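Local coordinates for protein snaclec convulxin subunit alpha (Crotalus durissus, PDB 1UMR) that activates platelets by binding the collagen receptor glycoprotein VI, as one subunit of a snake venom C-type-lectin-like toxin, at residues A[104-109]-A[115-120]; A[17-22]-A[29-34]; A[7-12]-A[53-58]; A[23-28]-A[39-44]. All coordinates share one frame; numbering follows the deposited sequence.

Interaction 1 (A[104-109]-A[115-120])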
loop_
_atom_site.group_PDB
_atom_site.type_symbol
_atom_site.label_atom_id
_atom_site.label_comp_id
_atom_site.label_asym_id
_atom_site.label_seq_id
_atom_site.Cartn_x
_atom_site.Cartn_y
_atom_site.Cartn_z
ATOM N N CYS A 104 15.209 36.550 25.595
ATOM C CA CYS A 104 16.428 36.807 24.845
ATOM C C CYS A 104 17.401 35.619 24.801
ATOM O O CYS A 104 17.068 34.454 25.203
ATOM C CB CYS A 104 17.059 38.095 25.388
ATOM S SG CYS A 104 15.997 39.333 24.755
ATOM N N SER A 105 18.614 35.855 24.282
ATOM C CA SER A 105 19.596 34.753 24.214
ATOM C C SER A 105 21.034 35.202 24.243
ATOM O O SER A 105 21.351 36.379 24.071
ATOM C CB SER A 105 19.373 33.883 23.017
ATOM O OG SER A 105 19.542 34.757 21.941
ATOM N N LEU A 106 21.908 34.246 24.561
ATOM C CA LEU A 106 23.251 34.585 24.915
ATOM C C LEU A 106 24.261 33.445 24.687
ATOM O O LEU A 106 23.864 32.291 24.423
ATOM C CB LEU A 106 23.239 35.124 26.346
ATOM C CG LEU A 106 23.535 34.434 27.684
ATOM C CD1 LEU A 106 22.753 35.135 28.733
ATOM C CD2 LEU A 106 23.294 33.000 27.744
ATOM N N LEU A 107 25.562 33.792 24.646
ATOM C CA LEU A 107 26.615 32.756 24.686
ATOM C C LEU A 107 27.337 32.866 26.060
ATOM O O LEU A 107 27.462 33.966 26.617
ATOM C CB LEU A 107 27.635 33.083 23.599
ATOM C CG LEU A 107 27.595 32.586 22.112
ATOM C CD1 LEU A 107 26.432 31.752 21.667
ATOM C CD2 LEU A 107 27.953 33.709 21.102
ATOM N N LYS A 108 27.864 31.760 26.560
ATOM C CA LYS A 108 28.574 31.668 27.841
ATOM C C LYS A 108 30.047 31.359 27.679
ATOM O O LYS A 108 30.371 30.397 27.008
ATOM C CB LYS A 108 28.006 30.416 28.584
ATOM C CG LYS A 108 26.969 30.731 29.547
ATOM C CD LYS A 108 26.123 29.566 29.828
ATOM C CE LYS A 108 24.935 30.065 30.675
ATOM N NZ LYS A 108 24.564 29.096 31.785
ATOM N N LYS A 109 30.927 32.062 28.383
ATOM C CA LYS A 109 32.351 31.621 28.442
ATOM C C LYS A 109 32.462 30.171 28.898
ATOM O O LYS A 109 33.301 29.413 28.411
ATOM C CB LYS A 109 33.196 32.454 29.408
ATOM C CG LYS A 109 34.764 32.192 29.210
ATOM C CD LYS A 109 35.749 33.195 30.045
ATOM C CE LYS A 109 35.550 33.218 31.605
ATOM N NZ LYS A 109 36.819 33.228 32.466
ATOM N N LYS A 115 27.071 26.948 22.956
ATOM C CA LYS A 115 25.663 26.670 22.573
ATOM C C LYS A 115 24.886 27.896 22.872
ATOM O O LYS A 115 25.504 28.845 23.308
ATOM C CB LYS A 115 25.124 25.417 23.209
ATOM C CG LYS A 115 26.191 24.352 23.387
ATOM C CD LYS A 115 26.101 23.249 22.291
ATOM C CE LYS A 115 25.284 22.002 22.723
ATOM N NZ LYS A 115 24.052 21.786 21.781
ATOM N N TRP A 116 23.580 27.914 22.596
ATOM C CA TRP A 116 22.820 29.098 22.829
ATOM C C TRP A 116 21.955 28.894 24.049
ATOM O O TRP A 116 21.276 27.820 24.195
ATOM C CB TRP A 116 21.902 29.418 21.626
ATOM C CG TRP A 116 22.574 29.535 20.299
ATOM C CD1 TRP A 116 23.862 29.802 20.072
ATOM C CD2 TRP A 116 21.948 29.379 19.001
ATOM N NE1 TRP A 116 24.088 29.800 18.720
ATOM C CE2 TRP A 116 22.913 29.563 18.054
ATOM C CE3 TRP A 116 20.680 29.069 18.585
ATOM C CZ2 TRP A 116 22.653 29.456 16.686
ATOM C CZ3 TRP A 116 20.409 28.970 17.217
ATOM C CH2 TRP A 116 21.394 29.145 16.293
ATOM N N PHE A 117 21.939 29.940 24.878
ATOM C CA PHE A 117 21.222 29.872 26.139
ATOM C C PHE A 117 20.091 30.911 26.199
ATOM O O PHE A 117 20.287 32.072 25.820
ATOM C CB PHE A 117 22.214 30.182 27.265
ATOM C CG PHE A 117 23.156 29.036 27.548
ATOM C CD1 PHE A 117 22.880 28.163 28.599
ATOM C CD2 PHE A 117 24.312 28.812 26.731
ATOM C CE1 PHE A 117 23.751 27.116 28.898
ATOM C CE2 PHE A 117 25.191 27.730 27.026
ATOM C CZ PHE A 117 24.898 26.863 28.109
ATOM N N VAL A 118 18.914 30.524 26.660
ATOM C CA VAL A 118 17.849 31.489 26.926
ATOM C C VAL A 118 18.251 32.438 28.101
ATOM O O VAL A 118 18.997 32.073 29.022
ATOM C CB VAL A 118 16.621 30.760 27.344
ATOM C CG1 VAL A 118 15.544 31.761 27.613
ATOM C CG2 VAL A 118 16.158 29.825 26.213
ATOM N N ALA A 119 17.785 33.680 28.034
ATOM C CA ALA A 119 18.116 34.672 29.024
ATOM C C ALA A 119 17.016 35.742 29.106
ATOM O O ALA A 119 16.328 36.033 28.156
ATOM C CB ALA A 119 19.512 35.392 28.661
ATOM N N SER A 120 16.990 36.375 30.250
ATOM C CA SER A 120 16.265 37.567 30.550
ATOM C C SER A 120 16.708 38.631 29.545
ATOM O O SER A 120 17.908 38.784 29.319
ATOM C CB SER A 120 16.690 37.946 32.014
ATOM O OG SER A 120 16.183 39.183 32.473
HETATM O O HOH W 1 27.501 29.720 25.013
#
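K115 meets strand 104-108 through a water. The water accepts from K108 N and donates to K115 O, linking strand 104-108 to the residue leading into the second strand, at the turn end of the antiparallel hairpin. The W116 indole offers an edge atom, CD1, to L107 CD1 at 3.6 Å, and the side chains lie alongside. A neighbouring subunit stacks aromatic side chains edge-to-face with W116. F117 forms a hydrogen-bonded pair with L106: F117 N gives to L106 O at 3.1 Å, and L106 N gives to F117 O at 3.0 Å. F117 CG lies opposite the carbonyl carbon (chi1 -75°), which places the ring under the K108 chain. K108 CD is 3.3 Å from the ring centroid, over one face, a CH-pi contact. V118 pairs with S105 in the non-hydrogen-bonded manner, with V118 CA 3.5 Å from C104 O. A119 closes the ladder. It takes C104 N on its O at 2.8 Å, and A119 N gives to C104 O at 3.0 Å. A119 CB meets L106 CD1. Backbone bonds set the register, while the aliphatic part of K108 covers F117 and its ammonium lies above the CD1-CE1 rim, on the same face.

Interaction 2 (A[17-22]-A[29-34])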
loop_
_atom_site.group_PDB
_atom_site.type_symbol
_atom_site.label_atom_id
_atom_site.label_comp_id
_atom_site.label_asym_id
_atom_site.label_seq_id
_atom_site.Cartn_x
_atom_site.Cartn_y
_atom_site.Cartn_z
ATOM N N ARG A 17 32.053 42.183 15.560
ATOM C CA ARG A 17 32.869 42.775 16.628
ATOM C C ARG A 17 32.133 42.611 17.947
ATOM O O ARG A 17 30.968 42.910 18.002
ATOM C CB ARG A 17 33.130 44.245 16.373
ATOM C CG ARG A 17 33.981 44.794 17.551
ATOM C CD ARG A 17 34.141 46.319 17.428
ATOM N NE ARG A 17 35.095 47.080 18.252
ATOM C CZ ARG A 17 35.209 48.441 18.117
ATOM N NH1 ARG A 17 34.483 49.104 17.169
ATOM N NH2 ARG A 17 36.027 49.141 18.890
ATOM N N ILE A 18 32.788 42.071 18.980
ATOM C CA ILE A 18 32.263 42.122 20.327
ATOM C C ILE A 18 32.466 43.489 20.982
ATOM O O ILE A 18 33.543 44.045 20.964
ATOM C CB ILE A 18 32.798 40.990 21.163
ATOM C CG1 ILE A 18 32.394 41.109 22.651
ATOM C CG2 ILE A 18 34.331 40.726 20.947
ATOM C CD1 ILE A 18 32.729 39.827 23.264
ATOM N N PHE A 19 31.410 44.082 21.499
ATOM C CA PHE A 19 31.617 45.294 22.306
ATOM C C PHE A 19 31.691 44.934 23.817
ATOM O O PHE A 19 30.719 44.447 24.392
ATOM C CB PHE A 19 30.546 46.343 21.995
ATOM C CG PHE A 19 30.713 46.914 20.640
ATOM C CD1 PHE A 19 31.514 48.082 20.450
ATOM C CD2 PHE A 19 30.285 46.192 19.505
ATOM C CE1 PHE A 19 31.755 48.568 19.194
ATOM C CE2 PHE A 19 30.485 46.741 18.209
ATOM C CZ PHE A 19 31.263 47.909 18.039
ATOM N N ASN A 20 32.832 45.170 24.454
ATOM C CA ASN A 20 32.857 44.997 25.871
ATOM C C ASN A 20 32.237 46.125 26.660
ATOM O O ASN A 20 32.941 46.857 27.307
ATOM C CB ASN A 20 34.272 44.853 26.249
ATOM C CG ASN A 20 34.826 43.493 25.871
ATOM O OD1 ASN A 20 34.526 42.366 26.497
ATOM N ND2 ASN A 20 35.735 43.553 24.874
ATOM N N GLU A 21 30.924 46.236 26.647
ATOM C CA GLU A 21 30.134 47.293 27.278
ATOM C C GLU A 21 28.867 46.559 27.698
ATOM O O GLU A 21 28.386 45.675 26.960
ATOM C CB GLU A 21 29.622 48.298 26.253
ATOM C CG GLU A 21 29.975 49.747 26.463
ATOM C CD GLU A 21 30.843 50.177 25.297
ATOM O OE1 GLU A 21 32.081 50.056 25.487
ATOM O OE2 GLU A 21 30.299 50.563 24.186
ATOM N N GLU A 22 28.301 46.926 28.839
ATOM C CA GLU A 22 27.231 46.125 29.401
ATOM C C GLU A 22 25.865 46.741 29.050
ATOM O O GLU A 22 25.619 47.890 29.383
ATOM C CB GLU A 22 27.396 46.144 30.891
ATOM C CG GLU A 22 28.310 45.060 31.368
ATOM C CD GLU A 22 28.720 45.232 32.831
ATOM O OE1 GLU A 22 29.107 44.188 33.412
ATOM O OE2 GLU A 22 28.680 46.375 33.382
ATOM N N GLU A 29 20.993 45.700 20.639
ATOM C CA GLU A 29 20.570 45.609 19.251
ATOM C C GLU A 29 20.453 47.042 18.647
ATOM O O GLU A 29 20.823 47.282 17.469
ATOM C CB GLU A 29 19.283 44.879 19.164
ATOM C CG GLU A 29 18.510 45.282 17.952
ATOM C CD GLU A 29 19.051 44.484 16.736
ATOM O OE1 GLU A 29 18.687 44.685 15.579
ATOM O OE2 GLU A 29 19.846 43.605 16.964
ATOM N N TRP A 30 20.020 48.032 19.431
ATOM C CA TRP A 30 19.939 49.370 18.814
ATOM C C TRP A 30 21.359 49.943 18.604
ATOM O O TRP A 30 21.720 50.474 17.518
ATOM C CB TRP A 30 19.211 50.279 19.741
ATOM C CG TRP A 30 18.862 51.717 19.287
ATOM C CD1 TRP A 30 18.772 52.258 17.978
ATOM C CD2 TRP A 30 18.620 52.801 20.189
ATOM N NE1 TRP A 30 18.440 53.600 18.080
ATOM C CE2 TRP A 30 18.307 53.941 19.414
ATOM C CE3 TRP A 30 18.494 52.881 21.596
ATOM C CZ2 TRP A 30 17.911 55.158 19.998
ATOM C CZ3 TRP A 30 18.164 54.121 22.174
ATOM C CH2 TRP A 30 17.863 55.226 21.373
ATOM N N PHE A 31 22.167 49.840 19.641
ATOM C CA PHE A 31 23.550 50.204 19.426
ATOM C C PHE A 31 24.130 49.525 18.103
ATOM O O PHE A 31 24.764 50.214 17.267
ATOM C CB PHE A 31 24.361 49.849 20.668
ATOM C CG PHE A 31 25.838 50.193 20.539
ATOM C CD1 PHE A 31 26.734 49.250 19.995
ATOM C CD2 PHE A 31 26.327 51.480 20.917
ATOM C CE1 PHE A 31 28.140 49.573 19.821
ATOM C CE2 PHE A 31 27.692 51.833 20.679
ATOM C CZ PHE A 31 28.613 50.847 20.154
ATOM N N CYS A 32 23.947 48.206 17.921
ATOM C CA CYS A 32 24.525 47.553 16.707
ATOM C C CYS A 32 24.065 48.326 15.462
ATOM O O CYS A 32 24.825 48.651 14.591
ATOM C CB CYS A 32 24.162 46.075 16.571
ATOM S SG CYS A 32 25.055 45.163 17.796
ATOM N N THR A 33 22.807 48.715 15.471
ATOM C CA THR A 33 22.149 49.209 14.303
ATOM C C THR A 33 22.807 50.550 13.876
ATOM O O THR A 33 22.811 50.947 12.665
ATOM C CB THR A 33 20.668 49.310 14.841
ATOM O OG1 THR A 33 19.727 48.366 14.201
ATOM C CG2 THR A 33 20.118 50.671 14.887
ATOM N N LYS A 34 23.370 51.246 14.873
ATOM C CA LYS A 34 23.902 52.568 14.668
ATOM C C LYS A 34 25.334 52.437 14.072
ATOM O O LYS A 34 25.819 53.398 13.565
ATOM C CB LYS A 34 23.988 53.387 15.975
ATOM C CG LYS A 34 22.596 53.674 16.696
ATOM C CD LYS A 34 22.885 54.338 18.069
ATOM C CE LYS A 34 21.629 54.917 18.748
ATOM N NZ LYS A 34 21.954 55.199 20.174
#
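This is an edge-to-face aromatic contact between strand 14-20 and helix 25-35 of the C-type lectin fold. It sets the first long helix of the domain against the face of the antiparallel sheet. F19 supplies the face and F31 the edge. The ring centroids are 5.0 Å apart and the planes meet at 72°. F31 CE1 stands 3.6 Å above the F19 plane, over the centre of the ring, so it is nearly equidistant from all six carbons. Its nearest neighbour is F19 CD1.

The helix side chain is aimed by its first torsion. F31 CG lies opposite the backbone N (chi1 180°), which carries the ring out from the helix toward the strand. The other face of F19 is also occupied: R17 CG lies 4.0 Å above it, toward the rim. F19 is thus held between an aliphatic chain and an aromatic edge. F19 CE1 alone lies over one face of the R17 guanidinium, toward its rim. F19 is buried and also packs on C129 of strand 125-131.

The disulfide between C32 and C129 ties helix 25-35 to strand 125-131 close by. It adds a covalent tie next to the aromatic contact. E21 adds little and sits at the exposed margin, at the corner the chain turns there. Its carboxylate approaches F31 obliquely, with OE2 4.4 Å from F31 CZ.

Interaction 3 (A[7-12]-A[53-58])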
loop_
_atom_site.group_PDB
_atom_site.type_symbol
_atom_site.label_atom_id
_atom_site.label_comp_id
_atom_site.label_asym_id
_atom_site.label_seq_id
_atom_site.Cartn_x
_atom_site.Cartn_y
_atom_site.Cartn_z
ATOM N N ASP A 7 39.006 47.183 14.139
ATOM C CA ASP A 7 38.551 46.409 15.295
ATOM C C ASP A 7 37.347 45.506 14.909
ATOM O O ASP A 7 36.675 44.928 15.800
ATOM C CB ASP A 7 38.197 47.302 16.481
ATOM C CG ASP A 7 39.422 48.062 17.059
ATOM O OD1 ASP A 7 39.306 49.319 17.325
ATOM O OD2 ASP A 7 40.528 47.490 17.245
ATOM N N TRP A 8 37.030 45.422 13.620
ATOM C CA TRP A 8 35.978 44.492 13.239
ATOM C C TRP A 8 36.655 43.319 12.614
ATOM O O TRP A 8 37.646 43.434 11.985
ATOM C CB TRP A 8 34.997 45.139 12.253
ATOM C CG TRP A 8 34.087 46.165 12.890
ATOM C CD1 TRP A 8 34.449 47.366 13.408
ATOM C CD2 TRP A 8 32.704 45.992 13.189
ATOM N NE1 TRP A 8 33.365 47.988 13.975
ATOM C CE2 TRP A 8 32.284 47.153 13.882
ATOM C CE3 TRP A 8 31.772 44.942 12.967
ATOM C CZ2 TRP A 8 30.952 47.364 14.266
ATOM C CZ3 TRP A 8 30.452 45.104 13.429
ATOM C CH2 TRP A 8 30.053 46.327 14.041
ATOM N N TYR A 9 36.116 42.150 12.743
ATOM C CA TYR A 9 36.676 41.103 11.956
ATOM C C TYR A 9 35.800 40.791 10.749
ATOM O O TYR A 9 34.532 40.840 10.840
ATOM C CB TYR A 9 36.783 39.881 12.821
ATOM C CG TYR A 9 37.781 39.992 13.922
ATOM C CD1 TYR A 9 37.562 40.898 15.003
ATOM C CD2 TYR A 9 38.961 39.200 13.893
ATOM C CE1 TYR A 9 38.499 41.002 16.050
ATOM C CE2 TYR A 9 39.973 39.332 14.940
ATOM C CZ TYR A 9 39.700 40.210 16.012
ATOM O OH TYR A 9 40.577 40.354 17.034
ATOM N N TYR A 10 36.498 40.464 9.658
ATOM C CA TYR A 10 35.972 39.928 8.411
ATOM C C TYR A 10 35.913 38.426 8.409
ATOM O O TYR A 10 36.936 37.773 8.547
ATOM C CB TYR A 10 36.804 40.366 7.154
ATOM C CG TYR A 10 35.936 40.233 5.897
ATOM C CD1 TYR A 10 34.629 40.771 5.839
ATOM C CD2 TYR A 10 36.334 39.441 4.848
ATOM C CE1 TYR A 10 33.817 40.604 4.787
ATOM C CE2 TYR A 10 35.502 39.286 3.739
ATOM C CZ TYR A 10 34.252 39.823 3.721
ATOM O OH TYR A 10 33.493 39.610 2.559
ATOM N N TYR A 11 34.705 37.872 8.256
ATOM C CA TYR A 11 34.493 36.397 8.127
ATOM C C TYR A 11 33.328 36.088 7.156
ATOM O O TYR A 11 32.275 36.682 7.230
ATOM C CB TYR A 11 34.251 35.707 9.446
ATOM C CG TYR A 11 33.911 34.235 9.226
ATOM C CD1 TYR A 11 34.879 33.344 8.817
ATOM C CD2 TYR A 11 32.565 33.795 9.236
ATOM C CE1 TYR A 11 34.577 31.950 8.537
ATOM C CE2 TYR A 11 32.212 32.452 8.891
ATOM C CZ TYR A 11 33.236 31.546 8.574
ATOM O OH TYR A 11 32.909 30.261 8.319
ATOM N N ASP A 12 33.524 35.059 6.346
ATOM C CA ASP A 12 32.748 34.769 5.211
ATOM C C ASP A 12 32.348 36.076 4.539
ATOM O O ASP A 12 33.207 36.663 3.856
ATOM C CB ASP A 12 31.597 33.870 5.598
ATOM C CG ASP A 12 30.876 33.253 4.405
ATOM O OD1 ASP A 12 30.115 32.385 4.753
ATOM O OD2 ASP A 12 30.958 33.515 3.112
ATOM N N VAL A 53 32.589 32.848 15.271
ATOM C CA VAL A 53 32.179 33.751 16.297
ATOM C C VAL A 53 32.732 33.325 17.683
ATOM O O VAL A 53 33.075 34.193 18.503
ATOM C CB VAL A 53 30.650 33.924 16.405
ATOM C CG1 VAL A 53 30.364 34.935 17.514
ATOM C CG2 VAL A 53 30.055 34.486 15.158
ATOM N N ALA A 54 32.816 32.025 17.957
ATOM C CA ALA A 54 33.256 31.688 19.314
ATOM C C ALA A 54 34.766 32.068 19.517
ATOM O O ALA A 54 35.170 32.728 20.486
ATOM C CB ALA A 54 32.940 30.172 19.667
ATOM N N TRP A 55 35.563 31.721 18.521
ATOM C CA TRP A 55 36.946 32.147 18.489
ATOM C C TRP A 55 37.010 33.628 18.648
ATOM O O TRP A 55 37.672 34.111 19.569
ATOM C CB TRP A 55 37.570 31.658 17.195
ATOM C CG TRP A 55 38.957 32.070 16.997
ATOM C CD1 TRP A 55 40.134 31.328 17.272
ATOM C CD2 TRP A 55 39.381 33.303 16.412
ATOM N NE1 TRP A 55 41.231 32.079 16.904
ATOM C CE2 TRP A 55 40.818 33.290 16.389
ATOM C CE3 TRP A 55 38.701 34.440 15.919
ATOM C CZ2 TRP A 55 41.574 34.376 15.903
ATOM C CZ3 TRP A 55 39.448 35.515 15.422
ATOM C CH2 TRP A 55 40.877 35.478 15.439
ATOM N N MET A 56 36.283 34.392 17.824
ATOM C CA MET A 56 36.475 35.833 17.923
ATOM C C MET A 56 36.151 36.292 19.351
ATOM O O MET A 56 36.829 37.164 19.914
ATOM C CB MET A 56 35.642 36.605 16.900
ATOM C CG MET A 56 36.020 37.994 16.854
ATOM S SD MET A 56 34.783 39.087 16.068
ATOM C CE MET A 56 33.391 39.044 17.237
ATOM N N VAL A 57 35.117 35.721 19.959
ATOM C CA VAL A 57 34.736 36.262 21.249
ATOM C C VAL A 57 35.786 35.832 22.303
ATOM O O VAL A 57 36.207 36.634 23.174
ATOM C CB VAL A 57 33.385 35.722 21.658
ATOM C CG1 VAL A 57 33.086 36.016 23.272
ATOM C CG2 VAL A 57 32.232 36.223 20.654
ATOM N N THR A 58 36.208 34.558 22.226
ATOM C CA THR A 58 37.311 34.092 23.057
ATOM C C THR A 58 38.516 35.052 23.057
ATOM O O THR A 58 39.102 35.341 24.116
ATOM C CB THR A 58 37.661 32.690 22.674
ATOM O OG1 THR A 58 36.686 31.840 23.285
ATOM C CG2 THR A 58 38.919 32.191 23.400
#
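Y9 lays one face of its ring over the side chain of M56, in a Met-aromatic contact between strand 9-11 and helix 47-60. In the C-type lectin fold this strand is one of the two outermost strands of the four-stranded sheet within this chain, and the helix is the second of the domain. M56 CG sits over the ring, 3.9 Å from its centroid and 17° off the normal, in a CH-pi contact. The sulfur lies lower and to one side. M56 SD is 4.2 Å from the centroid and approaches obliquely. The sulfur is closest to the ring at CD1 rather than over the middle.

The thioether reaches the tyrosine because M56 CG is set opposite the backbone N (chi1 -170°) and the chain runs on extended to the sulfur. The bend at the last torsion only turns CE, away from the two atoms that meet Y9. M56 is buried. It also packs on Y16 of strand 14-20 and on V128 of strand 125-131, so the Y9 ring closes over a side chain that already belongs to the interior.

W55 meets Y9 near the CE2 side of the ring. The rings meet obliquely, with planes at 81° and the six-membered ring centroids 6.0 Å apart. The hydroxyl end of Y9 is held by N60 of the same helix, through a hydrogen bond between OH and OD1. On the indole, the outer atom CZ3 makes the nearest approach, 3.9 Å from Y9 CE2.

Interaction 4 (A[23-28]-A[39-44])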
loop_
_atom_site.group_PDB
_atom_site.type_symbol
_atom_site.label_atom_id
_atom_site.label_comp_id
_atom_site.label_asym_id
_atom_site.label_seq_id
_atom_site.Cartn_x
_atom_site.Cartn_y
_atom_site.Cartn_z
ATOM N N MET A 23 24.975 45.982 28.405
ATOM C CA MET A 23 23.805 46.593 27.843
ATOM C C MET A 23 22.742 45.561 27.811
ATOM O O MET A 23 23.043 44.404 27.847
ATOM C CB MET A 23 24.066 47.069 26.434
ATOM C CG MET A 23 24.629 48.529 26.364
ATOM S SD MET A 23 24.705 49.064 24.673
ATOM C CE MET A 23 25.917 50.401 24.651
ATOM N N ASN A 24 21.486 45.966 27.850
ATOM C CA ASN A 24 20.497 44.931 27.724
ATOM C C ASN A 24 20.269 44.739 26.260
ATOM O O ASN A 24 20.742 45.519 25.353
ATOM C CB ASN A 24 19.167 45.302 28.467
ATOM C CG ASN A 24 18.546 46.573 27.946
ATOM O OD1 ASN A 24 17.790 47.262 28.651
ATOM N ND2 ASN A 24 18.808 46.865 26.679
ATOM N N TRP A 25 19.495 43.717 26.035
ATOM C CA TRP A 25 19.345 43.204 24.703
ATOM C C TRP A 25 18.827 44.275 23.732
ATOM O O TRP A 25 19.359 44.498 22.645
ATOM C CB TRP A 25 18.496 41.931 24.725
ATOM C CG TRP A 25 18.485 41.187 23.458
ATOM C CD1 TRP A 25 19.120 39.982 23.149
ATOM C CD2 TRP A 25 17.736 41.553 22.308
ATOM N NE1 TRP A 25 18.761 39.571 21.865
ATOM C CE2 TRP A 25 17.910 40.525 21.331
ATOM C CE3 TRP A 25 16.849 42.613 22.025
ATOM C CZ2 TRP A 25 17.266 40.569 20.088
ATOM C CZ3 TRP A 25 16.223 42.671 20.772
ATOM C CH2 TRP A 25 16.401 41.634 19.818
ATOM N N GLU A 26 17.826 44.998 24.108
ATOM C CA GLU A 26 17.415 45.889 23.077
ATOM C C GLU A 26 18.340 47.111 22.964
ATOM O O GLU A 26 18.410 47.770 21.908
ATOM C CB GLU A 26 15.912 46.187 23.158
ATOM C CG GLU A 26 15.613 47.467 23.872
ATOM C CD GLU A 26 14.348 47.476 24.757
ATOM O OE1 GLU A 26 14.404 48.294 25.714
ATOM O OE2 GLU A 26 13.344 46.706 24.516
ATOM N N ASP A 27 19.074 47.443 24.008
ATOM C CA ASP A 27 19.938 48.614 23.857
ATOM C C ASP A 27 21.090 48.215 22.970
ATOM O O ASP A 27 21.566 49.005 22.183
ATOM C CB ASP A 27 20.474 49.109 25.209
ATOM C CG ASP A 27 19.414 49.912 26.001
ATOM O OD1 ASP A 27 18.435 50.397 25.402
ATOM O OD2 ASP A 27 19.507 50.102 27.230
ATOM N N ALA A 28 21.511 46.958 23.136
ATOM C CA ALA A 28 22.575 46.339 22.333
ATOM C C ALA A 28 22.172 46.260 20.909
ATOM O O ALA A 28 22.933 46.660 20.055
ATOM C CB ALA A 28 23.000 44.946 22.821
ATOM N N ALA A 39 23.290 46.716 10.179
ATOM C CA ALA A 39 23.838 45.955 11.328
ATOM C C ALA A 39 22.774 45.598 12.380
ATOM O O ALA A 39 21.811 46.296 12.522
ATOM C CB ALA A 39 24.928 46.664 11.963
ATOM N N HIS A 40 23.055 44.546 13.148
ATOM C CA HIS A 40 22.175 43.943 14.154
ATOM C C HIS A 40 23.051 43.188 15.192
ATOM O O HIS A 40 24.247 42.970 14.880
ATOM C CB HIS A 40 21.355 42.903 13.455
ATOM C CG HIS A 40 20.262 43.508 12.678
ATOM N ND1 HIS A 40 20.227 43.514 11.287
ATOM C CD2 HIS A 40 19.212 44.238 13.094
ATOM C CE1 HIS A 40 19.151 44.182 10.894
ATOM N NE2 HIS A 40 18.527 44.635 11.971
ATOM N N LEU A 41 22.510 42.811 16.382
ATOM C CA LEU A 41 23.196 41.787 17.188
ATOM C C LEU A 41 23.582 40.604 16.252
ATOM O O LEU A 41 22.880 40.372 15.280
ATOM C CB LEU A 41 22.286 41.275 18.283
ATOM C CG LEU A 41 22.199 42.299 19.396
ATOM C CD1 LEU A 41 21.000 41.811 20.311
ATOM C CD2 LEU A 41 23.621 42.243 20.104
ATOM N N VAL A 42 24.676 39.878 16.501
ATOM C CA VAL A 42 24.932 38.733 15.639
ATOM C C VAL A 42 23.745 37.741 15.506
ATOM O O VAL A 42 23.072 37.379 16.462
ATOM C CB VAL A 42 25.986 37.708 16.179
ATOM C CG1 VAL A 42 27.171 37.509 15.357
ATOM C CG2 VAL A 42 26.170 37.697 17.581
ATOM N N SER A 43 23.668 37.165 14.320
ATOM C CA SER A 43 22.981 35.968 13.972
ATOM C C SER A 43 23.980 34.835 13.540
ATOM O O SER A 43 24.999 35.067 12.921
ATOM C CB SER A 43 22.028 36.271 12.795
ATOM O OG SER A 43 22.691 36.717 11.627
ATOM N N ILE A 44 23.667 33.601 13.807
ATOM C CA ILE A 44 24.704 32.632 13.663
ATOM C C ILE A 44 23.968 31.540 12.913
ATOM O O ILE A 44 22.997 31.007 13.453
ATOM C CB ILE A 44 25.087 32.122 15.038
ATOM C CG1 ILE A 44 25.683 33.249 15.839
ATOM C CG2 ILE A 44 25.877 30.869 14.931
ATOM C CD1 ILE A 44 26.259 32.855 17.144
#
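The first turn of helix 25-35 packs here on the short strand 40-41, at the heart of the C-type lectin fold. L41 carries the contact from the strand. W25 and A28 receive it from the helix, and all three residues are buried. The two methyl groups of L41 part the work. CD1 goes to the indole, and CD2 goes to A28.

L41 CD1 lies over one face of W25, 3.6 Å from the centroid of the five-membered ring and 16° off the normal. This is a CH-pi contact. The methyl sits toward the rim of the indole, and its nearest atoms there, W25 CE2 and NE1, are both at 3.5 Å. L41 CD2 meets A28 CB at 3.9 Å, a looser aliphatic touch. W25 CG is opposite the backbone N (chi1 -169°), which carries the indole out from the helix so that its five-membered ring lies under L41 CD1.

The indole N-H has its own partner: W25 NE1 gives a hydrogen bond to I70 O, on strand 67-74. That bond probably helps to fix the rotation of the indole while the methyl rests on its face. The contact thus lies between helix 25-35 and strand 40-41, with strand 67-74 bound to W25 and strand 125-131 flanking it through F127, which A28 touches.

How the interactions relate
Along the chain, interaction 3 encloses interactions 2 and 4, whose segments alternate, and interaction 1 follows. Interactions 2 and 4 share helix 25-35 and their centres are 6 Å apart. A probable hydrogen bond joins E29 OE2 to L41 N, 2.8 Å apart. Interactions 2, 3 and 4 all reach the four-stranded sheet, where strands 9-11 and 14-20 are neighbours. Interaction 3 touches interaction 2 through M56 CE and I18 N. Interaction 1 lies in the separate three-stranded sheet, with its centre about 12 Å from that of interaction 4. There C104 SG packs on W25 CG. The two helices are thus fixed to one sheet, and W25 connects this to the other.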